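Local coordinates for putative type VI secretion protein (Escherichia coli, PDB 6SKI), which probably hydrolyses phospholipids as a type VI secretion effector that is loaded onto the VgrG spike and held inhibited there, at residues Val70-Ala75 / Lys520-Pro525; Ala122-Tyr127 / Thr169-Glu174; Phe337-Asp342 / Gln398-Ala403. One frame throughout, in Å; residues are numbered along the deposited sequence.

Contact 1. Residues Val70-Ala75 / Lys520-Pro525; sequences VNQKDA and KAFVFP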
ATOM      1  N   VAL A  70       7.158  22.970  20.966  1.00 56.57           N
ATOM      2  CA  VAL A  70       8.238  22.210  21.584  1.00 56.57           C
ATOM      3  C   VAL A  70       9.561  22.775  21.083  1.00 56.57           C
ATOM      4  O   VAL A  70       9.999  22.459  19.971  1.00 56.57           O
ATOM      5  CB  VAL A  70       8.130  20.711  21.278  1.00 56.57           C
ATOM      6  CG1 VAL A  70       9.167  19.941  22.062  1.00 56.57           C
ATOM      7  CG2 VAL A  70       6.737  20.203  21.590  1.00 56.57           C
ATOM      8  N   ASN A  71      10.198  23.609  21.898  1.00 58.54           N
ATOM      9  CA  ASN A  71      11.536  24.088  21.585  1.00 58.54           C
ATOM     10  C   ASN A  71      12.541  22.936  21.622  1.00 58.54           C
ATOM     11  O   ASN A  71      12.262  21.851  22.135  1.00 58.54           O
ATOM     12  CB  ASN A  71      11.914  25.236  22.529  1.00 58.54           C
ATOM     13  CG  ASN A  71      12.270  24.774  23.933  1.00 58.54           C
ATOM     14  OD1 ASN A  71      13.127  23.919  24.133  1.00 58.54           O
ATOM     15  ND2 ASN A  71      11.603  25.353  24.919  1.00 58.54           N
ATOM     16  N   GLN A  72      13.725  23.183  21.058  1.00 58.51           N
ATOM     17  CA  GLN A  72      14.706  22.113  20.893  1.00 58.51           C
ATOM     18  C   GLN A  72      15.189  21.573  22.233  1.00 58.51           C
ATOM     19  O   GLN A  72      15.476  20.377  22.359  1.00 58.51           O
ATOM     20  CB  GLN A  72      15.887  22.600  20.057  1.00 58.51           C
ATOM     21  CG  GLN A  72      15.626  22.571  18.570  1.00 58.51           C
ATOM     22  CD  GLN A  72      16.040  21.258  17.943  1.00 58.51           C
ATOM     23  OE1 GLN A  72      15.287  20.658  17.178  1.00 58.51           O
ATOM     24  NE2 GLN A  72      17.241  20.803  18.267  1.00 58.51           N
ATOM     25  N   LYS A  73      15.294  22.435  23.243  1.00 59.87           N
ATOM     26  CA  LYS A  73      15.611  21.951  24.581  1.00 59.87           C
ATOM     27  C   LYS A  73      14.505  21.045  25.104  1.00 59.87           C
ATOM     28  O   LYS A  73      14.776  19.963  25.639  1.00 59.87           O
ATOM     29  CB  LYS A  73      15.830  23.131  25.525  1.00 59.87           C
ATOM     30  CG  LYS A  73      17.272  23.364  25.924  1.00 59.87           C
ATOM     31  CD  LYS A  73      17.359  24.182  27.205  1.00 59.87           C
ATOM     32  CE  LYS A  73      16.472  23.608  28.304  1.00 59.87           C
ATOM     33  NZ  LYS A  73      16.733  22.164  28.553  1.00 59.87           N
ATOM     34  N   ASP A  74      13.250  21.462  24.931  1.00 59.49           N
ATOM     35  CA  ASP A  74      12.126  20.639  25.359  1.00 59.49           C
ATOM     36  C   ASP A  74      12.028  19.365  24.533  1.00 59.49           C
ATOM     37  O   ASP A  74      11.629  18.318  25.046  1.00 59.49           O
ATOM     38  CB  ASP A  74      10.830  21.440  25.272  1.00 59.49           C
ATOM     39  CG  ASP A  74      10.591  22.294  26.500  1.00 59.49           C
ATOM     40  OD1 ASP A  74      11.353  22.159  27.479  1.00 59.49           O
ATOM     41  OD2 ASP A  74       9.640  23.102  26.486  1.00 59.49           O
ATOM     42  N   ALA A  75      12.390  19.430  23.253  1.00 57.71           N
ATOM     43  CA  ALA A  75      12.363  18.231  22.424  1.00 57.71           C
ATOM     44  C   ALA A  75      13.424  17.230  22.863  1.00 57.71           C
ATOM     45  O   ALA A  75      13.163  16.020  22.922  1.00 57.71           O
ATOM     46  CB  ALA A  75      12.550  18.612  20.959  1.00 57.71           C
ATOM     47  N   LYS A 520      20.187  17.889  15.778  1.00 59.36           N
ATOM     48  CA  LYS A 520      19.080  16.948  15.730  1.00 59.36           C
ATOM     49  C   LYS A 520      17.778  17.715  15.563  1.00 59.36           C
ATOM     50  O   LYS A 520      17.502  18.651  16.318  1.00 59.36           O
ATOM     51  CB  LYS A 520      19.037  16.082  16.989  1.00 59.36           C
ATOM     52  CG  LYS A 520      19.668  14.715  16.801  1.00 59.36           C
ATOM     53  CD  LYS A 520      19.380  13.796  17.972  1.00 59.36           C
ATOM     54  CE  LYS A 520      19.734  14.457  19.288  1.00 59.36           C
ATOM     55  NZ  LYS A 520      19.714  13.481  20.409  1.00 59.36           N
ATOM     56  N   ALA A 521      16.990  17.318  14.572  1.00 56.32           N
ATOM     57  CA  ALA A 521      15.660  17.854  14.343  1.00 56.32           C
ATOM     58  C   ALA A 521      14.642  16.834  14.823  1.00 56.32           C
ATOM     59  O   ALA A 521      14.776  15.639  14.550  1.00 56.32           O
ATOM     60  CB  ALA A 521      15.433  18.171  12.864  1.00 56.32           C
ATOM     61  N   PHE A 522      13.619  17.310  15.523  1.00 54.80           N
ATOM     62  CA  PHE A 522      12.721  16.454  16.282  1.00 54.80           C
ATOM     63  C   PHE A 522      11.324  16.492  15.683  1.00 54.80           C
ATOM     64  O   PHE A 522      10.793  17.569  15.398  1.00 54.80           O
ATOM     65  CB  PHE A 522      12.694  16.882  17.745  1.00 54.80           C
ATOM     66  CG  PHE A 522      13.935  16.515  18.497  1.00 54.80           C
ATOM     67  CD1 PHE A 522      14.913  17.459  18.745  1.00 54.80           C
ATOM     68  CD2 PHE A 522      14.125  15.227  18.957  1.00 54.80           C
ATOM     69  CE1 PHE A 522      16.054  17.123  19.431  1.00 54.80           C
ATOM     70  CE2 PHE A 522      15.265  14.889  19.646  1.00 54.80           C
ATOM     71  CZ  PHE A 522      16.230  15.837  19.883  1.00 54.80           C
ATOM     72  N   VAL A 523      10.741  15.313  15.498  1.00 50.70           N
ATOM     73  CA  VAL A 523       9.414  15.150  14.923  1.00 50.70           C
ATOM     74  C   VAL A 523       8.601  14.249  15.838  1.00 50.70           C
ATOM     75  O   VAL A 523       9.154  13.374  16.512  1.00 50.70           O
ATOM     76  CB  VAL A 523       9.486  14.561  13.498  1.00 50.70           C
ATOM     77  CG1 VAL A 523      10.159  13.204  13.523  1.00 50.70           C
ATOM     78  CG2 VAL A 523       8.110  14.469  12.872  1.00 50.70           C
ATOM     79  N   PHE A 524       7.299  14.484  15.891  1.00 49.22           N
ATOM     80  CA  PHE A 524       6.394  13.494  16.449  1.00 49.22           C
ATOM     81  C   PHE A 524       5.761  12.741  15.286  1.00 49.22           C
ATOM     82  O   PHE A 524       4.732  13.172  14.755  1.00 49.22           O
ATOM     83  CB  PHE A 524       5.335  14.156  17.327  1.00 49.22           C
ATOM     84  CG  PHE A 524       5.902  14.869  18.516  1.00 49.22           C
ATOM     85  CD1 PHE A 524       6.284  14.168  19.643  1.00 49.22           C
ATOM     86  CD2 PHE A 524       6.068  16.240  18.500  1.00 49.22           C
ATOM     87  CE1 PHE A 524       6.808  14.823  20.733  1.00 49.22           C
ATOM     88  CE2 PHE A 524       6.593  16.897  19.587  1.00 49.22           C
ATOM     89  CZ  PHE A 524       6.963  16.188  20.704  1.00 49.22           C
ATOM     90  N   PRO A 525       6.347  11.618  14.862  1.00 47.98           N
ATOM     91  CA  PRO A 525       5.900  10.994  13.610  1.00 47.98           C
ATOM     92  C   PRO A 525       4.509  10.410  13.695  1.00 47.98           C
ATOM     93  O   PRO A 525       3.775  10.431  12.700  1.00 47.98           O
ATOM     94  CB  PRO A 525       6.950   9.897  13.381  1.00 47.98           C
ATOM     95  CG  PRO A 525       8.105  10.295  14.240  1.00 47.98           C
ATOM     96  CD  PRO A 525       7.463  10.869  15.451  1.00 47.98           C
TER
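Gln72 reaches from the first turn of helix 72-85 to the backbone of Lys520, and its terminal amide makes the one hydrogen bond between the two segments. The bend at chi2 (-91°) brings the amide across, so that Gln72 NE2 donates to Lys520 O at 2.9 Å. The acceptor lies close to the amide plane, and the nitrogen approaches nearly along the C=O axis (172°), although the bond at the hydrogen is less straight (146°). A glutamine suits this exposed margin, being long enough to meet a main-chain carbonyl while its OE1 lies at the edge of the Phe522 ring, near the ring plane. That amide and ring are inclined to each other rather than stacked.

Ala75 points at Phe522 from one turn further on. Ala75 CB touches Phe522 CD1 at 3.4 Å, and the carbonyl carbon of Ala75 sits 4.2 Å above the ring plane, over the centre. The small side chain lets the helix backbone itself come down on the aromatic face. Val70 comes at Phe524 from the opposite direction, its CG2 meeting the ring edge, near its plane, at Phe524 CE2, 3.9 Å away, while Trp492 engages the same ring edge-to-face.

The helix start is fixed by Asn71 at the N-cap, whose OD1 accepts from Asp74 N. The amine of Lys520 forms a salt bridge with Glu79, further along the same helix. The helix N terminus, capped by Asn71, thus sits on strand 521-523 and the residues flanking it, and that strand pairs with strand 495-497 in a small antiparallel two-stranded sheet.

Contact 2. Residues Ala122-Tyr127 / Thr169-Glu174; sequences AQIKTY and TQALSE
Ile124, Thr126, Ala171 and Leu172 form a buried helix-on-sheet contact within what is probably the alpha/beta-hydrolase core. Strand 121-128 runs parallel to strand 22-43 in the mixed sheet, and helix 156-178 packs over it on the way to strand 184-195, which also pairs parallel with strand 22-43; the connection is consistent with a beta-alpha-beta crossover. Locally the helix and strand axes pass 8.4 Å apart, with their directions 143° from parallel, so the helix returns over the sheet roughly antiparallel to the strand it came from.

Apolar side chains do most of the work. Ile124 carries CG1 between its backbone N and carbonyl carbon (chi1 68°), a torsion that lifts CD1 toward the helix. There Ile124 CD1 meets Leu172 CD2 at 3.8 Å, the two side chains crossing at about a right angle, and it lies 4.1 Å from Ala171 CB. Leucine serves two layers: it leaves the helix pointing away from the strand, yet its branched end returns to Ile124 and also touches Leu37 of the neighbouring strand and Ile221 of helix 215-225.

Ala171 faces the strand directly, and having only a methyl group it allows close approach at Thr126, the nearest residue by CA position. That methyl rests against the threonine hydroxyl, with Ala171 CB 3.6 Å from Thr126 OG1.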
ATOM      1  N   ALA A 122      -8.193 -17.323 -16.824  1.00 47.53           N
ATOM      2  CA  ALA A 122      -6.898 -17.512 -16.196  1.00 47.53           C
ATOM      3  C   ALA A 122      -6.595 -16.316 -15.311  1.00 47.53           C
ATOM      4  O   ALA A 122      -7.136 -15.226 -15.499  1.00 47.53           O
ATOM      5  CB  ALA A 122      -5.786 -17.693 -17.231  1.00 47.53           C
ATOM      6  N   GLN A 123      -5.720 -16.536 -14.337  1.00 44.94           N
ATOM      7  CA  GLN A 123      -5.306 -15.495 -13.412  1.00 44.94           C
ATOM      8  C   GLN A 123      -3.792 -15.480 -13.308  1.00 44.94           C
ATOM      9  O   GLN A 123      -3.165 -16.531 -13.154  1.00 44.94           O
ATOM     10  CB  GLN A 123      -5.915 -15.702 -12.029  1.00 44.94           C
ATOM     11  CG  GLN A 123      -7.267 -15.070 -11.844  1.00 44.94           C
ATOM     12  CD  GLN A 123      -7.804 -15.282 -10.455  1.00 44.94           C
ATOM     13  OE1 GLN A 123      -7.122 -15.831  -9.594  1.00 44.94           O
ATOM     14  NE2 GLN A 123      -9.030 -14.841 -10.223  1.00 44.94           N
ATOM     15  N   ILE A 124      -3.214 -14.288 -13.394  1.00 43.99           N
ATOM     16  CA  ILE A 124      -1.808 -14.061 -13.113  1.00 43.99           C
ATOM     17  C   ILE A 124      -1.739 -12.897 -12.140  1.00 43.99           C
ATOM     18  O   ILE A 124      -2.665 -12.090 -12.037  1.00 43.99           O
ATOM     19  CB  ILE A 124      -0.988 -13.775 -14.386  1.00 43.99           C
ATOM     20  CG1 ILE A 124      -1.386 -12.432 -14.990  1.00 43.99           C
ATOM     21  CG2 ILE A 124      -1.176 -14.882 -15.401  1.00 43.99           C
ATOM     22  CD1 ILE A 124      -0.609 -12.073 -16.222  1.00 43.99           C
ATOM     23  N   LYS A 125      -0.635 -12.817 -11.407  1.00 42.19           N
ATOM     24  CA  LYS A 125      -0.561 -11.879 -10.301  1.00 42.19           C
ATOM     25  C   LYS A 125       0.749 -11.114 -10.336  1.00 42.19           C
ATOM     26  O   LYS A 125       1.749 -11.569 -10.894  1.00 42.19           O
ATOM     27  CB  LYS A 125      -0.741 -12.580  -8.950  1.00 42.19           C
ATOM     28  CG  LYS A 125       0.233 -13.691  -8.647  1.00 42.19           C
ATOM     29  CD  LYS A 125      -0.321 -14.549  -7.529  1.00 42.19           C
ATOM     30  CE  LYS A 125       0.719 -15.477  -6.954  1.00 42.19           C
ATOM     31  NZ  LYS A 125       0.066 -16.577  -6.197  1.00 42.19           N
ATOM     32  N   THR A 126       0.713  -9.932  -9.736  1.00 45.08           N
ATOM     33  CA  THR A 126       1.814  -8.989  -9.753  1.00 45.08           C
ATOM     34  C   THR A 126       1.908  -8.321  -8.393  1.00 45.08           C
ATOM     35  O   THR A 126       0.890  -7.999  -7.779  1.00 45.08           O
ATOM     36  CB  THR A 126       1.606  -7.930 -10.834  1.00 45.08           C
ATOM     37  OG1 THR A 126       1.242  -8.561 -12.068  1.00 45.08           O
ATOM     38  CG2 THR A 126       2.850  -7.154 -11.031  1.00 45.08           C
ATOM     39  N   TYR A 127       3.132  -8.106  -7.927  1.00 44.91           N
ATOM     40  CA  TYR A 127       3.372  -7.505  -6.623  1.00 44.91           C
ATOM     41  C   TYR A 127       4.214  -6.251  -6.794  1.00 44.91           C
ATOM     42  O   TYR A 127       5.321  -6.311  -7.337  1.00 44.91           O
ATOM     43  CB  TYR A 127       4.063  -8.488  -5.681  1.00 44.91           C
ATOM     44  CG  TYR A 127       4.316  -7.924  -4.306  1.00 44.91           C
ATOM     45  CD1 TYR A 127       3.329  -7.950  -3.333  1.00 44.91           C
ATOM     46  CD2 TYR A 127       5.541  -7.368  -3.978  1.00 44.91           C
ATOM     47  CE1 TYR A 127       3.555  -7.435  -2.077  1.00 44.91           C
ATOM     48  CE2 TYR A 127       5.775  -6.849  -2.727  1.00 44.91           C
ATOM     49  CZ  TYR A 127       4.780  -6.886  -1.781  1.00 44.91           C
ATOM     50  OH  TYR A 127       5.016  -6.370  -0.529  1.00 44.91           O
ATOM     51  N   THR A 169       3.910  -5.966 -17.659  1.00 50.43           N
ATOM     52  CA  THR A 169       4.623  -6.491 -18.819  1.00 50.43           C
ATOM     53  C   THR A 169       5.393  -7.752 -18.451  1.00 50.43           C
ATOM     54  O   THR A 169       5.345  -8.757 -19.172  1.00 50.43           O
ATOM     55  CB  THR A 169       5.568  -5.428 -19.379  1.00 50.43           C
ATOM     56  OG1 THR A 169       4.820  -4.471 -20.134  1.00 50.43           O
ATOM     57  CG2 THR A 169       6.614  -6.054 -20.278  1.00 50.43           C
ATOM     58  N   GLN A 170       6.095  -7.720 -17.317  1.00 53.13           N
ATOM     59  CA  GLN A 170       6.873  -8.884 -16.898  1.00 53.13           C
ATOM     60  C   GLN A 170       5.978 -10.090 -16.623  1.00 53.13           C
ATOM     61  O   GLN A 170       6.303 -11.219 -17.016  1.00 53.13           O
ATOM     62  CB  GLN A 170       7.700  -8.539 -15.662  1.00 53.13           C
ATOM     63  CG  GLN A 170       8.379  -9.732 -15.029  1.00 53.13           C
ATOM     64  CD  GLN A 170       8.872  -9.442 -13.629  1.00 53.13           C
ATOM     65  OE1 GLN A 170       9.214  -8.306 -13.301  1.00 53.13           O
ATOM     66  NE2 GLN A 170       8.908 -10.470 -12.789  1.00 53.13           N
ATOM     67  N   ALA A 171       4.844  -9.872 -15.957  1.00 51.09           N
ATOM     68  CA  ALA A 171       3.948 -10.975 -15.628  1.00 51.09           C
ATOM     69  C   ALA A 171       3.313 -11.564 -16.878  1.00 51.09           C
ATOM     70  O   ALA A 171       3.142 -12.783 -16.977  1.00 51.09           O
ATOM     71  CB  ALA A 171       2.872 -10.505 -14.652  1.00 51.09           C
ATOM     72  N   LEU A 172       2.958 -10.716 -17.844  1.00 51.25           N
ATOM     73  CA  LEU A 172       2.416 -11.217 -19.102  1.00 51.25           C
ATOM     74  C   LEU A 172       3.463 -12.010 -19.871  1.00 51.25           C
ATOM     75  O   LEU A 172       3.150 -13.046 -20.474  1.00 51.25           O
ATOM     76  CB  LEU A 172       1.898 -10.053 -19.940  1.00 51.25           C
ATOM     77  CG  LEU A 172       0.454  -9.650 -19.676  1.00 51.25           C
ATOM     78  CD1 LEU A 172       0.042  -8.544 -20.610  1.00 51.25           C
ATOM     79  CD2 LEU A 172      -0.446 -10.844 -19.843  1.00 51.25           C
ATOM     80  N   SER A 173       4.714 -11.542 -19.855  1.00 53.09           N
ATOM     81  CA  SER A 173       5.795 -12.293 -20.481  1.00 53.09           C
ATOM     82  C   SER A 173       5.933 -13.668 -19.849  1.00 53.09           C
ATOM     83  O   SER A 173       6.042 -14.678 -20.552  1.00 53.09           O
ATOM     84  CB  SER A 173       7.109 -11.521 -20.369  1.00 53.09           C
ATOM     85  OG  SER A 173       6.999 -10.233 -20.939  1.00 53.09           O
ATOM     86  N   GLU A 174       5.922 -13.729 -18.517  1.00 54.07           N
ATOM     87  CA  GLU A 174       6.049 -15.016 -17.841  1.00 54.07           C
ATOM     88  C   GLU A 174       4.873 -15.931 -18.167  1.00 54.07           C
ATOM     89  O   GLU A 174       5.060 -17.126 -18.437  1.00 54.07           O
ATOM     90  CB  GLU A 174       6.163 -14.806 -16.333  1.00 54.07           C
ATOM     91  CG  GLU A 174       7.433 -14.098 -15.903  1.00 54.07           C
ATOM     92  CD  GLU A 174       7.421 -13.726 -14.433  1.00 54.07           C
ATOM     93  OE1 GLU A 174       6.423 -14.032 -13.749  1.00 54.07           O
ATOM     94  OE2 GLU A 174       8.411 -13.128 -13.963  1.00 54.07           O
TER

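Contact 3. Residues Phe337-Asp342 / Gln398-Ala403; sequences FEIVSD and QKQVGA
Glu338 and Val401 exchange both of their backbone bonds: Glu338 N donates to Val401 O, and Val401 N to Glu338 O, each at 2.9 Å. Val340 and Lys399 repeat the exchange two residues on, and here the bonds are straighter at the hydrogen. Val340 N also approaches Lys399 O almost in line with the carbonyl (C=O...N 169°). The four carbonyl oxygens also receive CA-H groups from the opposite strand, as where Ile339 CA lies 3.3 Å from Lys399 O.

Phe337-Gly402, Ile339-Gln400 and Ser341-Gln398 are the non-hydrogen-bonded pairs that alternate with these. This is an antiparallel sheet in which strand 398-409 is central, flanked by strands 328-341 and 376-386, so the main-chain groups of Gln398, Gln400 and Gly402 turn to the far neighbour, bonding with Val386, Ile384 and Arg382.

On the face carrying Phe337, the lack of a side chain at Gly402 lets the aromatic ring lie against its CA. The amide of Gln400, extended from a CG anti to the backbone N (chi1 -164°), slants across Phe337, with Gln400 NE2 3.5 Å from Phe337 CB and the amide plane 35° from that of the ring.

On the other face Val340 CG2 packs on Val401 CG2 at 4.1 Å, and the aliphatic part of Lys399 continues this cover with CG against Val340 CG2. The lysine chain then bends at chi3, and Lys399 NZ makes a weak hydrogen bond to Asp342 O at 3.4 Å and a long salt bridge to Asp342 OD2. Its charge is further shared, weakly, with Glu346 and Thr344 O. Glu338 finds a firmer partner in Arg350, while Ser341 OG is hydrogen-bonded to Thr344 OG1.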
ATOM      1  N   PHE A 337       7.495  20.178  30.130  1.00 60.24           N
ATOM      2  CA  PHE A 337       8.537  20.416  31.114  1.00 60.24           C
ATOM      3  C   PHE A 337       8.469  21.853  31.607  1.00 60.24           C
ATOM      4  O   PHE A 337       8.140  22.771  30.851  1.00 60.24           O
ATOM      5  CB  PHE A 337       9.925  20.148  30.522  1.00 60.24           C
ATOM      6  CG  PHE A 337      10.091  18.769  29.961  1.00 60.24           C
ATOM      7  CD1 PHE A 337      10.649  17.760  30.722  1.00 60.24           C
ATOM      8  CD2 PHE A 337       9.688  18.480  28.671  1.00 60.24           C
ATOM      9  CE1 PHE A 337      10.799  16.493  30.211  1.00 60.24           C
ATOM     10  CE2 PHE A 337       9.836  17.215  28.157  1.00 60.24           C
ATOM     11  CZ  PHE A 337      10.391  16.220  28.928  1.00 60.24           C
ATOM     12  N   GLU A 338       8.782  22.042  32.885  1.00 66.03           N
ATOM     13  CA  GLU A 338       8.900  23.380  33.440  1.00 66.03           C
ATOM     14  C   GLU A 338       9.881  23.354  34.601  1.00 66.03           C
ATOM     15  O   GLU A 338      10.035  22.339  35.280  1.00 66.03           O
ATOM     16  CB  GLU A 338       7.544  23.938  33.886  1.00 66.03           C
ATOM     17  CG  GLU A 338       7.154  23.649  35.317  1.00 66.03           C
ATOM     18  CD  GLU A 338       5.712  24.011  35.583  1.00 66.03           C
ATOM     19  OE1 GLU A 338       4.936  24.094  34.609  1.00 66.03           O
ATOM     20  OE2 GLU A 338       5.358  24.251  36.756  1.00 66.03           O
ATOM     21  N   ILE A 339      10.551  24.481  34.817  1.00 66.21           N
ATOM     22  CA  ILE A 339      11.541  24.616  35.877  1.00 66.21           C
ATOM     23  C   ILE A 339      10.864  25.209  37.102  1.00 66.21           C
ATOM     24  O   ILE A 339      10.150  26.214  37.004  1.00 66.21           O
ATOM     25  CB  ILE A 339      12.729  25.479  35.422  1.00 66.21           C
ATOM     26  CG1 ILE A 339      13.294  24.942  34.107  1.00 66.21           C
ATOM     27  CG2 ILE A 339      13.804  25.502  36.489  1.00 66.21           C
ATOM     28  CD1 ILE A 339      14.643  25.508  33.735  1.00 66.21           C
ATOM     29  N   VAL A 340      11.078  24.579  38.254  1.00 67.53           N
ATOM     30  CA  VAL A 340      10.483  24.980  39.519  1.00 67.53           C
ATOM     31  C   VAL A 340      11.540  24.858  40.611  1.00 67.53           C
ATOM     32  O   VAL A 340      12.678  24.454  40.363  1.00 67.53           O
ATOM     33  CB  VAL A 340       9.241  24.138  39.875  1.00 67.53           C
ATOM     34  CG1 VAL A 340       8.041  24.586  39.062  1.00 67.53           C
ATOM     35  CG2 VAL A 340       9.522  22.664  39.657  1.00 67.53           C
ATOM     36  N   SER A 341      11.152  25.214  41.831  1.00 70.00           N
ATOM     37  CA  SER A 341      12.038  25.094  42.977  1.00 70.00           C
ATOM     38  C   SER A 341      12.148  23.637  43.405  1.00 70.00           C
ATOM     39  O   SER A 341      11.183  22.876  43.318  1.00 70.00           O
ATOM     40  CB  SER A 341      11.525  25.943  44.138  1.00 70.00           C
ATOM     41  OG  SER A 341      10.110  25.963  44.164  1.00 70.00           O
ATOM     42  N   ASP A 342      13.338  23.251  43.867  1.00 71.40           N
ATOM     43  CA  ASP A 342      13.566  21.864  44.251  1.00 71.40           C
ATOM     44  C   ASP A 342      12.680  21.434  45.413  1.00 71.40           C
ATOM     45  O   ASP A 342      12.456  20.233  45.594  1.00 71.40           O
ATOM     46  CB  ASP A 342      15.036  21.654  44.606  1.00 71.40           C
ATOM     47  CG  ASP A 342      15.531  20.270  44.240  1.00 71.40           C
ATOM     48  OD1 ASP A 342      16.516  20.172  43.479  1.00 71.40           O
ATOM     49  OD2 ASP A 342      14.936  19.278  44.709  1.00 71.40           O
ATOM     50  N   GLN A 398      17.047  24.456  41.856  1.00 69.01           N
ATOM     51  CA  GLN A 398      15.983  24.362  40.872  1.00 69.01           C
ATOM     52  C   GLN A 398      15.989  23.001  40.189  1.00 69.01           C
ATOM     53  O   GLN A 398      17.039  22.383  39.990  1.00 69.01           O
ATOM     54  CB  GLN A 398      16.104  25.470  39.822  1.00 69.01           C
ATOM     55  CG  GLN A 398      15.712  26.840  40.341  1.00 69.01           C
ATOM     56  CD  GLN A 398      15.069  27.703  39.282  1.00 69.01           C
ATOM     57  OE1 GLN A 398      15.599  27.857  38.183  1.00 69.01           O
ATOM     58  NE2 GLN A 398      13.914  28.273  39.606  1.00 69.01           N
ATOM     59  N   LYS A 399      14.798  22.562  39.801  1.00 67.33           N
ATOM     60  CA  LYS A 399      14.614  21.288  39.127  1.00 67.33           C
ATOM     61  C   LYS A 399      13.747  21.504  37.900  1.00 67.33           C
ATOM     62  O   LYS A 399      12.847  22.345  37.903  1.00 67.33           O
ATOM     63  CB  LYS A 399      13.952  20.252  40.050  1.00 67.33           C
ATOM     64  CG  LYS A 399      12.459  20.478  40.244  1.00 67.33           C
ATOM     65  CD  LYS A 399      11.957  20.019  41.596  1.00 67.33           C
ATOM     66  CE  LYS A 399      12.331  18.583  41.880  1.00 67.33           C
ATOM     67  NZ  LYS A 399      11.626  18.080  43.089  1.00 67.33           N
ATOM     68  N   GLN A 400      14.022  20.748  36.849  1.00 64.89           N
ATOM     69  CA  GLN A 400      13.120  20.662  35.713  1.00 64.89           C
ATOM     70  C   GLN A 400      12.221  19.455  35.927  1.00 64.89           C
ATOM     71  O   GLN A 400      12.709  18.324  36.040  1.00 64.89           O
ATOM     72  CB  GLN A 400      13.875  20.544  34.391  1.00 64.89           C
ATOM     73  CG  GLN A 400      13.001  20.841  33.183  1.00 64.89           C
ATOM     74  CD  GLN A 400      13.593  20.342  31.888  1.00 64.89           C
ATOM     75  OE1 GLN A 400      14.273  19.319  31.858  1.00 64.89           O
ATOM     76  NE2 GLN A 400      13.334  21.061  30.804  1.00 64.89           N
ATOM     77  N   VAL A 401      10.918  19.705  36.006  1.00 63.01           N
ATOM     78  CA  VAL A 401       9.910  18.670  36.175  1.00 63.01           C
ATOM     79  C   VAL A 401       9.123  18.582  34.878  1.00 63.01           C
ATOM     80  O   VAL A 401       8.554  19.578  34.415  1.00 63.01           O
ATOM     81  CB  VAL A 401       8.982  18.968  37.361  1.00 63.01           C
ATOM     82  CG1 VAL A 401       7.713  18.145  37.257  1.00 63.01           C
ATOM     83  CG2 VAL A 401       9.691  18.688  38.666  1.00 63.01           C
ATOM     84  N   GLY A 402       9.115  17.403  34.285  1.00 59.18           N
ATOM     85  CA  GLY A 402       8.307  17.126  33.111  1.00 59.18           C
ATOM     86  C   GLY A 402       7.291  16.050  33.430  1.00 59.18           C
ATOM     87  O   GLY A 402       7.554  15.156  34.228  1.00 59.18           O
ATOM     88  N   ALA A 403       6.125  16.157  32.818  1.00 57.58           N
ATOM     89  CA  ALA A 403       5.069  15.178  33.000  1.00 57.58           C
ATOM     90  C   ALA A 403       4.498  14.795  31.648  1.00 57.58           C
ATOM     91  O   ALA A 403       4.422  15.626  30.734  1.00 57.58           O
ATOM     92  CB  ALA A 403       3.961  15.708  33.909  1.00 57.58           C
TER

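In the fold
From the N terminus, the chain first reaches residues 70-75, the start of helix 72-85, whose partner at 520-525 comes only near the C-terminal end. Contact 1 therefore closes a loop of more than 440 residues, and the other two contacts nest inside it. Contact 2 closes first, tying strand 121-128 of the large mixed sheet to helix 156-178. Contact 3 follows in series, joining two strands of the separate three-stranded sheet. Its centre lies about 62 Å from that of contact 2, across the chain's centre. Contacts 1 and 3 adjoin, their centres about 18 Å apart, and Asp74 packs on Phe337, linking helix 72-85 to that sheet.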